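Local structure of uncharacterized protein (Streptococcus thermophilus, 2QZI) at residues Gln14-Val17 and Asn18-Asp22; Asp61-Leu64 and Glu65-Glu69; Thr88-Asp92 and Lys93-Ile97. The protein is of unknown function, a small cytosolic protein of the DUF1827 family that packs helices against an antiparallel sheet and binds sodium ions in the crystal. All blocks are in the same frame, centred on the assembly; numbering follows the deposited sequence. Where two conformers were deposited one is given.

Interaction 1: Gln14-Val17 and Asn18-Asp22. With NA (sodium ion), chain E.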
ATOM      1  N   GLN A  14      -8.348  -5.789 -12.139  1.00 73.03           N
ATOM      2  CA  GLN A  14      -7.794  -5.240 -13.350  1.00 72.24           C
ATOM      3  C   GLN A  14      -8.418  -3.917 -13.772  1.00 73.23           C
ATOM      4  O   GLN A  14      -7.760  -3.103 -14.418  1.00 72.55           O
ATOM      5  CB  GLN A  14      -7.898  -6.265 -14.461  1.00 71.58           C
ATOM      6  CG  GLN A  14      -6.975  -7.463 -14.244  1.00 71.43           C
ATOM      7  CD  GLN A  14      -5.536  -7.057 -14.444  1.00 69.59           C
ATOM      8  OE1 GLN A  14      -5.112  -6.805 -15.580  1.00 69.95           O
ATOM      9  NE2 GLN A  14      -4.778  -6.972 -13.361  1.00 67.55           N
ATOM     10  N   GLU A  15      -9.681  -3.713 -13.411  1.00 74.42           N
ATOM     11  CA  GLU A  15     -10.330  -2.406 -13.585  1.00 76.23           C
ATOM     12  C   GLU A  15      -9.636  -1.334 -12.755  1.00 75.32           C
ATOM     13  O   GLU A  15      -9.275  -0.274 -13.248  1.00 75.51           O
ATOM     14  CB  GLU A  15     -11.803  -2.478 -13.148  1.00 76.73           C
ATOM     15  CG  GLU A  15     -12.795  -2.604 -14.312  1.00 81.64           C
ATOM     16  CD  GLU A  15     -14.220  -3.069 -13.858  1.00 86.59           C
ATOM     17  OE1 GLU A  15     -14.663  -2.679 -12.725  1.00 82.68           O
ATOM     18  OE2 GLU A  15     -14.864  -3.837 -14.657  1.00 86.56           O
ATOM     19  N   LEU A  16      -9.500  -1.610 -11.469  1.00 75.11           N
ATOM     20  CA  LEU A  16      -8.920  -0.657 -10.564  1.00 75.34           C
ATOM     21  C   LEU A  16      -7.448  -0.397 -10.944  1.00 75.44           C
ATOM     22  O   LEU A  16      -7.011   0.737 -10.958  1.00 76.87           O
ATOM     23  CB  LEU A  16      -9.059  -1.135  -9.118  1.00 74.61           C
ATOM     24  CG  LEU A  16      -8.230  -0.324  -8.125  1.00 76.84           C
ATOM     25  CD1 LEU A  16      -8.868   1.129  -7.992  1.00 79.59           C
ATOM     26  CD2 LEU A  16      -8.260  -1.034  -6.807  1.00 79.82           C
ATOM     27  N   VAL A  17      -6.712  -1.470 -11.250  1.00 75.34           N
ATOM     28  CA  VAL A  17      -5.299  -1.362 -11.625  1.00 74.87           C
ATOM     29  C   VAL A  17      -5.162  -0.412 -12.816  1.00 74.49           C
ATOM     30  O   VAL A  17      -4.426   0.578 -12.739  1.00 75.36           O
ATOM     31  CB  VAL A  17      -4.720  -2.788 -11.964  1.00 74.55           C
ATOM     32  CG1 VAL A  17      -3.447  -2.694 -12.831  1.00 72.47           C
ATOM     33  CG2 VAL A  17      -4.502  -3.543 -10.638  1.00 74.32           C
ATOM     34  N   ASN A  18      -5.889  -0.698 -13.900  1.00 72.71           N
ATOM     35  CA  ASN A  18      -5.893   0.197 -15.030  1.00 72.72           C
ATOM     36  C   ASN A  18      -6.431   1.630 -14.818  1.00 72.17           C
ATOM     37  O   ASN A  18      -5.916   2.571 -15.410  1.00 71.55           O
ATOM     38  CB  ASN A  18      -6.544  -0.502 -16.176  1.00 72.26           C
ATOM     39  CG  ASN A  18      -5.660  -1.656 -16.681  1.00 76.21           C
ATOM     40  OD1 ASN A  18      -4.694  -1.423 -17.437  1.00 76.03           O
ATOM     41  ND2 ASN A  18      -5.934  -2.893 -16.188  1.00 71.95           N
ATOM     42  N   ASN A  19      -7.449   1.795 -13.981  1.00 72.61           N
ATOM     43  CA  ASN A  19      -8.005   3.140 -13.716  1.00 74.51           C
ATOM     44  C   ASN A  19      -6.907   4.033 -13.095  1.00 74.10           C
ATOM     45  O   ASN A  19      -6.772   5.204 -13.463  1.00 74.40           O
ATOM     46  CB  ASN A  19      -9.276   3.125 -12.819  1.00 74.26           C
ATOM     47  CG  ASN A  19     -10.565   2.675 -13.584  1.00 80.04           C
ATOM     48  OD1 ASN A  19     -10.649   2.755 -14.827  1.00 83.95           O
ATOM     49  ND2 ASN A  19     -11.588   2.197 -12.821  1.00 82.57           N
ATOM     50  N   GLN A  20      -6.161   3.443 -12.158  1.00 74.01           N
ATOM     51  CA  GLN A  20      -5.080   4.091 -11.407  1.00 73.54           C
ATOM     52  C   GLN A  20      -3.849   4.315 -12.276  1.00 73.24           C
ATOM     53  O   GLN A  20      -3.245   5.383 -12.200  1.00 74.27           O
ATOM     54  CB  GLN A  20      -4.722   3.265 -10.160  1.00 71.95           C
ATOM     55  CG  GLN A  20      -5.879   3.118  -9.197  1.00 75.04           C
ATOM     56  CD  GLN A  20      -6.257   4.501  -8.616  1.00 78.71           C
ATOM     57  OE1 GLN A  20      -5.400   5.182  -8.092  1.00 75.85           O
ATOM     58  NE2 GLN A  20      -7.526   4.911  -8.734  1.00 78.67           N
ATOM     59  N   LEU A  21      -3.476   3.334 -13.118  1.00 72.90           N
ATOM     60  CA  LEU A  21      -2.385   3.567 -14.074  1.00 72.71           C
ATOM     61  C   LEU A  21      -2.684   4.693 -15.081  1.00 72.95           C
ATOM     62  O   LEU A  21      -1.814   5.538 -15.331  1.00 70.29           O
ATOM     63  CB  LEU A  21      -1.950   2.306 -14.820  1.00 72.52           C
ATOM     64  CG  LEU A  21      -1.375   1.129 -14.001  1.00 72.48           C
ATOM     65  CD1 LEU A  21      -1.357  -0.177 -14.779  1.00 71.76           C
ATOM     66  CD2 LEU A  21       0.040   1.485 -13.503  1.00 71.34           C
ATOM     67  N   ASP A  22      -3.886   4.687 -15.663  1.00 72.78           N
ATOM     68  CA  ASP A  22      -4.223   5.636 -16.725  1.00 73.08           C
ATOM     69  C   ASP A  22      -4.450   7.051 -16.266  1.00 72.62           C
ATOM     70  O   ASP A  22      -4.349   7.965 -17.075  1.00 72.60           O
ATOM     71  CB  ASP A  22      -5.468   5.199 -17.458  1.00 73.27           C
ATOM     72  CG  ASP A  22      -5.242   3.931 -18.308  1.00 79.20           C
ATOM     73  OD1 ASP A  22      -4.055   3.489 -18.435  1.00 78.30           O
ATOM     74  OD2 ASP A  22      -6.268   3.369 -18.846  1.00 83.28           O
TER
HETATM   75 NA    NA E 101       0.335   6.462 -14.553  1.00 57.09          NA
HETATM   76  O   HOH W   1      -3.673  -4.928 -16.852  1.00 53.95           O
HETATM   77  O   HOH W   2       1.949   8.061 -15.500  1.00 59.14           O
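Asn18 folds its side chain back over the preceding turn to reach Gln14, four residues earlier, inside the short helix 14-23. The backbone of this helix is bonded in the regular i to i+4 pattern: Asn19 N to Glu15 O, Gln20 N to Leu16 O, Leu21 N to Val17 O and Asp22 N to Asn18 O. The carbonyl of Asn19 also accepts a side-chain bond, from Asn23 ND2.

Gln14 O is gripped twice. Asn18 N donates to it at 3.1 Å from above the carbonyl plane, while Asn18 ND2 gives a shorter bond of 2.6 Å to the same Gln14 O, nearly straight at 168° and with the acceptor lying in the amide plane of Asn18. A chi1 of -69° places CG of Asn18 beside its own backbone N, which is why amide and backbone donors can converge on one carbonyl. The two side-chain amides stand almost perpendicular, their planes 86° apart, and a water joins them: it donates to Gln14 OE1 and accepts from Asn18 ND2. Both donor directions of ND2 are thereby used, and the amide is held against rotation. At the other end of the Gln14 amide, NE2 bonds to Thr10 O just ahead of the helix.

Apolar contacts are fewer. Val17 and Leu21 run alongside each other, with CG1 of Val17 3.8 Å from CD1 of Leu21. Leu16 CD1 approaches the aliphatic CG of Gln20, and Leu16, Gln20 and Leu21 also touch strand 28-34, which ties the helix to the sheet. Near the end of the helix the carbonyl of Leu21 turns to a metal: its O binds a sodium ion at 2.5 Å, in company with a water, Thr24 O and Ala26 O.

Interaction 2: Asp61-Leu64 and Glu65-Glu69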
ATOM      1  N   ASP A  61      -3.622  -1.842  14.988  1.00 83.10           N
ATOM      2  CA  ASP A  61      -2.211  -1.420  14.955  1.00 84.00           C
ATOM      3  C   ASP A  61      -1.177  -2.490  14.549  1.00 83.62           C
ATOM      4  O   ASP A  61      -0.212  -2.177  13.869  1.00 83.41           O
ATOM      5  CB  ASP A  61      -1.806  -0.866  16.317  1.00 84.70           C
ATOM      6  CG  ASP A  61      -2.532   0.415  16.672  1.00 86.81           C
ATOM      7  OD1 ASP A  61      -2.146   1.468  16.118  1.00 91.74           O
ATOM      8  OD2 ASP A  61      -3.450   0.367  17.524  1.00 86.09           O
ATOM      9  N   ASN A  62      -1.364  -3.723  15.006  1.00 83.97           N
ATOM     10  CA  ASN A  62      -0.456  -4.830  14.688  1.00 84.30           C
ATOM     11  C   ASN A  62      -0.573  -5.293  13.225  1.00 82.72           C
ATOM     12  O   ASN A  62       0.409  -5.685  12.598  1.00 82.57           O
ATOM     13  CB  ASN A  62      -0.688  -6.001  15.658  1.00 85.29           C
ATOM     14  CG  ASN A  62      -1.766  -6.992  15.164  1.00 89.65           C
ATOM     15  OD1 ASN A  62      -1.487  -7.866  14.318  1.00 93.26           O
ATOM     16  ND2 ASN A  62      -2.993  -6.883  15.718  1.00 91.65           N
ATOM     17  N   GLU A  63      -1.792  -5.248  12.710  1.00 80.71           N
ATOM     18  CA  GLU A  63      -2.079  -5.404  11.312  1.00 79.55           C
ATOM     19  C   GLU A  63      -1.335  -4.386  10.444  1.00 79.18           C
ATOM     20  O   GLU A  63      -0.736  -4.760   9.421  1.00 79.41           O
ATOM     21  CB  GLU A  63      -3.560  -5.173  11.161  1.00 80.23           C
ATOM     22  CG  GLU A  63      -4.208  -5.837  10.020  1.00 79.92           C
ATOM     23  CD  GLU A  63      -5.699  -5.767  10.144  1.00 82.30           C
ATOM     24  OE1 GLU A  63      -6.389  -6.418   9.344  1.00 88.38           O
ATOM     25  OE2 GLU A  63      -6.204  -5.071  11.049  1.00 86.20           O
ATOM     26  N   LEU A  64      -1.379  -3.108  10.846  1.00 76.78           N
ATOM     27  CA  LEU A  64      -0.731  -2.051  10.120  1.00 76.69           C
ATOM     28  C   LEU A  64       0.740  -2.387  10.058  1.00 76.40           C
ATOM     29  O   LEU A  64       1.347  -2.260   9.013  1.00 75.85           O
ATOM     30  CB  LEU A  64      -0.870  -0.714  10.874  1.00 76.28           C
ATOM     31  CG  LEU A  64      -0.786   0.655  10.190  1.00 77.41           C
ATOM     32  CD1 LEU A  64      -0.169   1.756  11.098  1.00 78.97           C
ATOM     33  CD2 LEU A  64      -0.071   0.659   8.905  1.00 79.43           C
ATOM     34  N   GLU A  65       1.304  -2.789  11.200  1.00 77.25           N
ATOM     35  CA  GLU A  65       2.750  -3.039  11.355  1.00 78.45           C
ATOM     36  C   GLU A  65       3.249  -4.225  10.505  1.00 76.78           C
ATOM     37  O   GLU A  65       4.306  -4.139   9.853  1.00 77.42           O
ATOM     38  CB  GLU A  65       3.095  -3.233  12.841  1.00 79.66           C
ATOM     39  CG  GLU A  65       3.501  -1.922  13.630  1.00 86.83           C
ATOM     40  CD  GLU A  65       2.863  -0.571  13.129  1.00 94.16           C
ATOM     41  OE1 GLU A  65       1.788  -0.171  13.693  1.00 96.17           O
ATOM     42  OE2 GLU A  65       3.463   0.090  12.215  1.00 93.08           O
ATOM     43  N   VAL A  66       2.472  -5.301  10.489  1.00 74.14           N
ATOM     44  CA  VAL A  66       2.732  -6.464   9.660  1.00 72.57           C
ATOM     45  C   VAL A  66       2.664  -6.104   8.169  1.00 71.48           C
ATOM     46  O   VAL A  66       3.493  -6.536   7.372  1.00 70.30           O
ATOM     47  CB  VAL A  66       1.778  -7.626  10.032  1.00 72.35           C
ATOM     48  CG1 VAL A  66       1.785  -8.747   8.997  1.00 74.81           C
ATOM     49  CG2 VAL A  66       2.138  -8.188  11.411  1.00 70.29           C
ATOM     50  N   ILE A  67       1.708  -5.264   7.794  1.00 70.73           N
ATOM     51  CA  ILE A  67       1.525  -4.938   6.373  1.00 69.43           C
ATOM     52  C   ILE A  67       2.646  -4.040   5.890  1.00 69.91           C
ATOM     53  O   ILE A  67       3.190  -4.213   4.780  1.00 68.45           O
ATOM     54  CB  ILE A  67       0.143  -4.296   6.092  1.00 70.38           C
ATOM     55  CG1 ILE A  67      -0.993  -5.401   6.214  1.00 70.09           C
ATOM     56  CG2 ILE A  67       0.102  -3.709   4.672  1.00 64.19           C
ATOM     57  CD1 ILE A  67      -2.345  -4.754   6.413  1.00 69.48           C
ATOM     58  N   ARG A  68       2.986  -3.108   6.755  1.00 69.39           N
ATOM     59  CA  ARG A  68       4.021  -2.139   6.427  0.50 70.98           C
ATOM     60  C   ARG A  68       5.356  -2.855   6.312  1.00 71.15           C
ATOM     61  O   ARG A  68       6.110  -2.565   5.373  1.00 71.55           O
ATOM     62  CB  ARG A  68       4.112  -1.007   7.462  0.50 69.94           C
ATOM     63  CG  ARG A  68       5.110   0.081   7.043  0.50 72.82           C
ATOM     64  CD  ARG A  68       5.578   0.980   8.222  0.50 71.54           C
ATOM     65  NE  ARG A  68       4.880   2.254   8.279  0.50 76.74           N
ATOM     66  CZ  ARG A  68       4.092   2.678   9.281  0.50 75.72           C
ATOM     67  NH1 ARG A  68       3.532   3.879   9.194  0.50 61.61           N
ATOM     68  NH2 ARG A  68       3.846   1.897  10.352  0.50 75.36           N
ATOM     69  N   GLU A  69       5.649  -3.777   7.246  1.00 71.08           N
ATOM     70  CA  GLU A  69       6.953  -4.400   7.237  1.00 73.39           C
ATOM     71  C   GLU A  69       7.072  -5.425   6.082  1.00 73.63           C
ATOM     72  O   GLU A  69       8.190  -5.667   5.600  1.00 75.22           O
ATOM     73  CB  GLU A  69       7.296  -5.018   8.600  1.00 75.27           C
ATOM     74  CG  GLU A  69       7.689  -3.973   9.709  1.00 81.76           C
ATOM     75  CD  GLU A  69       8.881  -3.013   9.327  1.00 90.25           C
ATOM     76  OE1 GLU A  69       8.752  -1.755   9.524  1.00 91.03           O
ATOM     77  OE2 GLU A  69       9.928  -3.519   8.825  1.00 91.18           O
TER
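Leu64 and Arg68, one turn apart on helix 61-74, make a loose van der Waals approach, CD1 of Leu64 coming obliquely to 4.1 Å from NH2 of the guanidinium in the modelled one of two Arg68 conformers. Apolar packing is directed at the sheet: Leu64 rests on Ile95 and Ile97 of strand 94-100, and both Leu64 and Ile67 touch Ile52 of strand 47-53.

The backbone bonds are those of a regular alpha helix, running from the N atoms of Glu65, Val66, Ile67 and Arg68 to the O atoms of Asp61, Asn62, Glu63 and Leu64.

Among the charged groups, Glu65 OE2 forms a 2.6 Å salt bridge with NH2 of that same Arg68 conformer, with Glu65 CD at the guanidinium edge, in its plane. The Glu65 chain bends at chi2 (30°), bringing its carboxylate back over the turn, where OE1 lies 2.8 Å from Asp61 O. On another side of the helix, the buried Glu63 carboxylate is shared among Arg57, Thr37 OG1 and the backbone N of Lys60.

OE1 of Glu65 and O of Asp61 are both acceptors and do not form a hydrogen bond; their closeness is unfavourable, and the Glu65 carboxylate is probably only loosely fixed.

Interaction 3: Thr88-Asp92 and Lys93-Ile97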
ATOM      1  N   THR A  88       2.101   9.008   7.576  1.00 71.56           N
ATOM      2  CA  THR A  88       1.023   8.003   7.771  1.00 71.65           C
ATOM      3  C   THR A  88      -0.233   8.763   8.159  1.00 69.88           C
ATOM      4  O   THR A  88      -0.230   9.469   9.113  1.00 69.73           O
ATOM      5  CB  THR A  88       1.355   6.948   8.851  1.00 71.88           C
ATOM      6  OG1 THR A  88       2.658   6.445   8.595  1.00 74.78           O
ATOM      7  CG2 THR A  88       0.397   5.775   8.783  1.00 70.63           C
ATOM      8  N   VAL A  89      -1.276   8.634   7.346  1.00 69.53           N
ATOM      9  CA  VAL A  89      -2.519   9.330   7.615  1.00 68.75           C
ATOM     10  C   VAL A  89      -3.544   8.294   8.098  1.00 69.28           C
ATOM     11  O   VAL A  89      -3.916   7.386   7.347  1.00 68.90           O
ATOM     12  CB  VAL A  89      -3.043  10.093   6.375  1.00 67.63           C
ATOM     13  CG1 VAL A  89      -4.465  10.730   6.730  1.00 65.68           C
ATOM     14  CG2 VAL A  89      -1.950  11.184   5.930  1.00 67.60           C
ATOM     15  N   HIS A  90      -3.991   8.474   9.331  1.00 70.14           N
ATOM     16  CA  HIS A  90      -4.964   7.583   9.946  0.50 71.40           C
ATOM     17  C   HIS A  90      -6.338   8.256   9.961  1.00 71.70           C
ATOM     18  O   HIS A  90      -6.522   9.272  10.602  1.00 67.92           O
ATOM     19  CB  HIS A  90      -4.535   7.312  11.391  0.50 71.78           C
ATOM     20  CG  HIS A  90      -4.496   5.866  11.760  0.50 72.72           C
ATOM     21  ND1 HIS A  90      -5.601   5.188  12.236  0.50 75.50           N
ATOM     22  CD2 HIS A  90      -3.472   4.979  11.779  0.50 71.58           C
ATOM     23  CE1 HIS A  90      -5.267   3.937  12.499  0.50 72.79           C
ATOM     24  NE2 HIS A  90      -3.980   3.790  12.247  0.50 71.68           N
ATOM     25  N   THR A  91      -7.283   7.677   9.223  1.00 73.96           N
ATOM     26  CA  THR A  91      -8.696   8.026   9.381  1.00 76.85           C
ATOM     27  C   THR A  91      -9.510   6.776   9.723  1.00 77.25           C
ATOM     28  O   THR A  91      -9.008   5.655   9.828  1.00 78.18           O
ATOM     29  CB  THR A  91      -9.338   8.613   8.083  1.00 77.95           C
ATOM     30  OG1 THR A  91      -9.285   7.628   7.027  1.00 78.54           O
ATOM     31  CG2 THR A  91      -8.687   9.881   7.642  1.00 78.03           C
ATOM     32  N   ASP A  92     -10.794   7.013   9.790  1.00 78.20           N
ATOM     33  CA  ASP A  92     -11.780   6.147  10.380  1.00 79.33           C
ATOM     34  C   ASP A  92     -11.605   4.726   9.828  1.00 79.12           C
ATOM     35  O   ASP A  92     -11.301   3.768  10.569  1.00 81.17           O
ATOM     36  CB  ASP A  92     -13.181   6.748  10.094  1.00 79.22           C
ATOM     37  CG  ASP A  92     -14.288   6.083  10.904  1.00 81.62           C
ATOM     38  OD1 ASP A  92     -14.537   6.575  12.034  1.00 82.66           O
ATOM     39  OD2 ASP A  92     -14.900   5.087  10.400  1.00 80.16           O
ATOM     40  N   LYS A  93     -11.677   4.551   8.538  1.00 77.02           N
ATOM     41  CA  LYS A  93     -11.425   3.160   8.127  1.00 76.83           C
ATOM     42  C   LYS A  93     -10.326   3.043   7.088  1.00 76.27           C
ATOM     43  O   LYS A  93     -10.311   2.125   6.274  1.00 76.01           O
ATOM     44  CB  LYS A  93     -12.740   2.504   7.703  1.00 76.00           C
ATOM     45  CG  LYS A  93     -13.731   2.250   8.876  1.00 76.52           C
ATOM     46  CD  LYS A  93     -14.961   1.558   8.287  1.00 82.74           C
ATOM     47  CE  LYS A  93     -16.117   1.605   9.186  1.00 86.82           C
ATOM     48  NZ  LYS A  93     -16.355   2.996   9.646  1.00 88.83           N
ATOM     49  N   LEU A  94      -9.418   4.018   7.108  1.00 75.46           N
ATOM     50  CA  LEU A  94      -8.438   4.148   6.075  1.00 76.04           C
ATOM     51  C   LEU A  94      -7.086   4.589   6.638  1.00 76.25           C
ATOM     52  O   LEU A  94      -6.996   5.561   7.427  1.00 75.64           O
ATOM     53  CB  LEU A  94      -8.971   5.112   5.015  1.00 76.09           C
ATOM     54  CG  LEU A  94      -8.031   5.560   3.896  1.00 79.87           C
ATOM     55  CD1 LEU A  94      -7.535   4.401   3.017  1.00 82.55           C
ATOM     56  CD2 LEU A  94      -8.673   6.636   3.010  1.00 83.31           C
ATOM     57  N   ILE A  95      -6.053   3.852   6.251  1.00 75.48           N
ATOM     58  CA  ILE A  95      -4.693   4.227   6.514  1.00 76.49           C
ATOM     59  C   ILE A  95      -3.923   4.346   5.195  1.00 76.13           C
ATOM     60  O   ILE A  95      -3.995   3.475   4.317  1.00 77.17           O
ATOM     61  CB  ILE A  95      -3.987   3.268   7.499  1.00 77.14           C
ATOM     62  CG1 ILE A  95      -4.827   3.116   8.763  1.00 74.74           C
ATOM     63  CG2 ILE A  95      -2.605   3.837   7.917  1.00 76.47           C
ATOM     64  CD1 ILE A  95      -4.660   1.760   9.400  1.00 78.51           C
ATOM     65  N   GLU A  96      -3.221   5.463   5.106  1.00 75.48           N
ATOM     66  CA  GLU A  96      -2.460   5.920   3.957  1.00 76.42           C
ATOM     67  C   GLU A  96      -1.024   6.120   4.396  1.00 74.48           C
ATOM     68  O   GLU A  96      -0.744   6.982   5.193  1.00 73.18           O
ATOM     69  CB  GLU A  96      -3.025   7.283   3.465  1.00 76.13           C
ATOM     70  CG  GLU A  96      -4.521   7.139   3.112  1.00 80.76           C
ATOM     71  CD  GLU A  96      -5.191   8.439   2.750  1.00 88.44           C
ATOM     72  OE1 GLU A  96      -5.252   8.689   1.529  1.00 92.84           O
ATOM     73  OE2 GLU A  96      -5.685   9.193   3.659  1.00 89.69           O
ATOM     74  N   ILE A  97      -0.128   5.302   3.856  1.00 74.42           N
ATOM     75  CA  ILE A  97       1.303   5.477   4.117  1.00 74.81           C
ATOM     76  C   ILE A  97       2.022   5.924   2.843  1.00 74.55           C
ATOM     77  O   ILE A  97       1.913   5.272   1.812  1.00 73.38           O
ATOM     78  CB  ILE A  97       1.985   4.210   4.691  1.00 74.93           C
ATOM     79  CG1 ILE A  97       1.065   3.531   5.715  1.00 75.72           C
ATOM     80  CG2 ILE A  97       3.363   4.595   5.275  1.00 73.60           C
ATOM     81  CD1 ILE A  97       1.622   2.215   6.309  1.00 74.68           C
TER
HETATM   82  O   HOH W   3      -6.293   7.676   5.991  1.00 46.65           O
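The imidazole of His90 is the flat group here, and in the modelled one of its two conformers Ile95 packs over one of its faces. CG1 of Ile95 sits above the centre of the ring, 3.7 Å from the centroid and 13° off the normal, a CH-pi contact. CD1 of Ile95 reaches on along the same face to 3.6 Å from His90 NE2. A chi1 of -53° in Ile95 sets CG1, and CD1 beyond it, over the ring, and the two side chains run alongside each other from a non-hydrogen-bonded pair.

Farther along the same side of the sheet, Thr88 CG2 lies 3.7 Å from Ile95 CG2, and both the methyl and OG1 of Thr88 lie alongside Ile97. On the reverse side Val89 CG1 comes to 3.6 Å from Glu96 OE2. The backbones of Val89 and Glu96 form a hydrogen-bonded pair: Val89 N donates to Glu96 O at 2.8 Å and Glu96 N donates back to Val89 O.

At the bend, Thr91 N donates to Leu94 O, while the return bond from Leu94 N to Thr91 O is long, 3.2 Å, its donor well above the carbonyl plane. Asp92 OD2 and Lys93 NZ form a salt bridge of 2.7 Å between side chains extending together at the turn. This is a tight beta hairpin with a type I turn at Thr91-Leu94, whose strand 87-91 forms an outer edge of the antiparallel sheet.

Interactions 2 and 3 are in direct contact, their centres 12 Å apart: helix 61-74 packs on the hairpin, with Leu64 CD2 3.5 Å from Ile97 CD1 and Leu64 CG 4.1 Å from Ile95 CD1. Interaction 1 stands apart, its centre 25 Å from that of interaction 2, on the opposite side of the chain's centre, and its nearest atoms about 10 Å from interaction 3. It alone supplies a sodium ligand; a second sodium ion, bound at Thr42 and His47, lies about 9 Å from the side chain of Gln20 and about 11 Å from that of Ile97. All three belong to the DUF1827 family region.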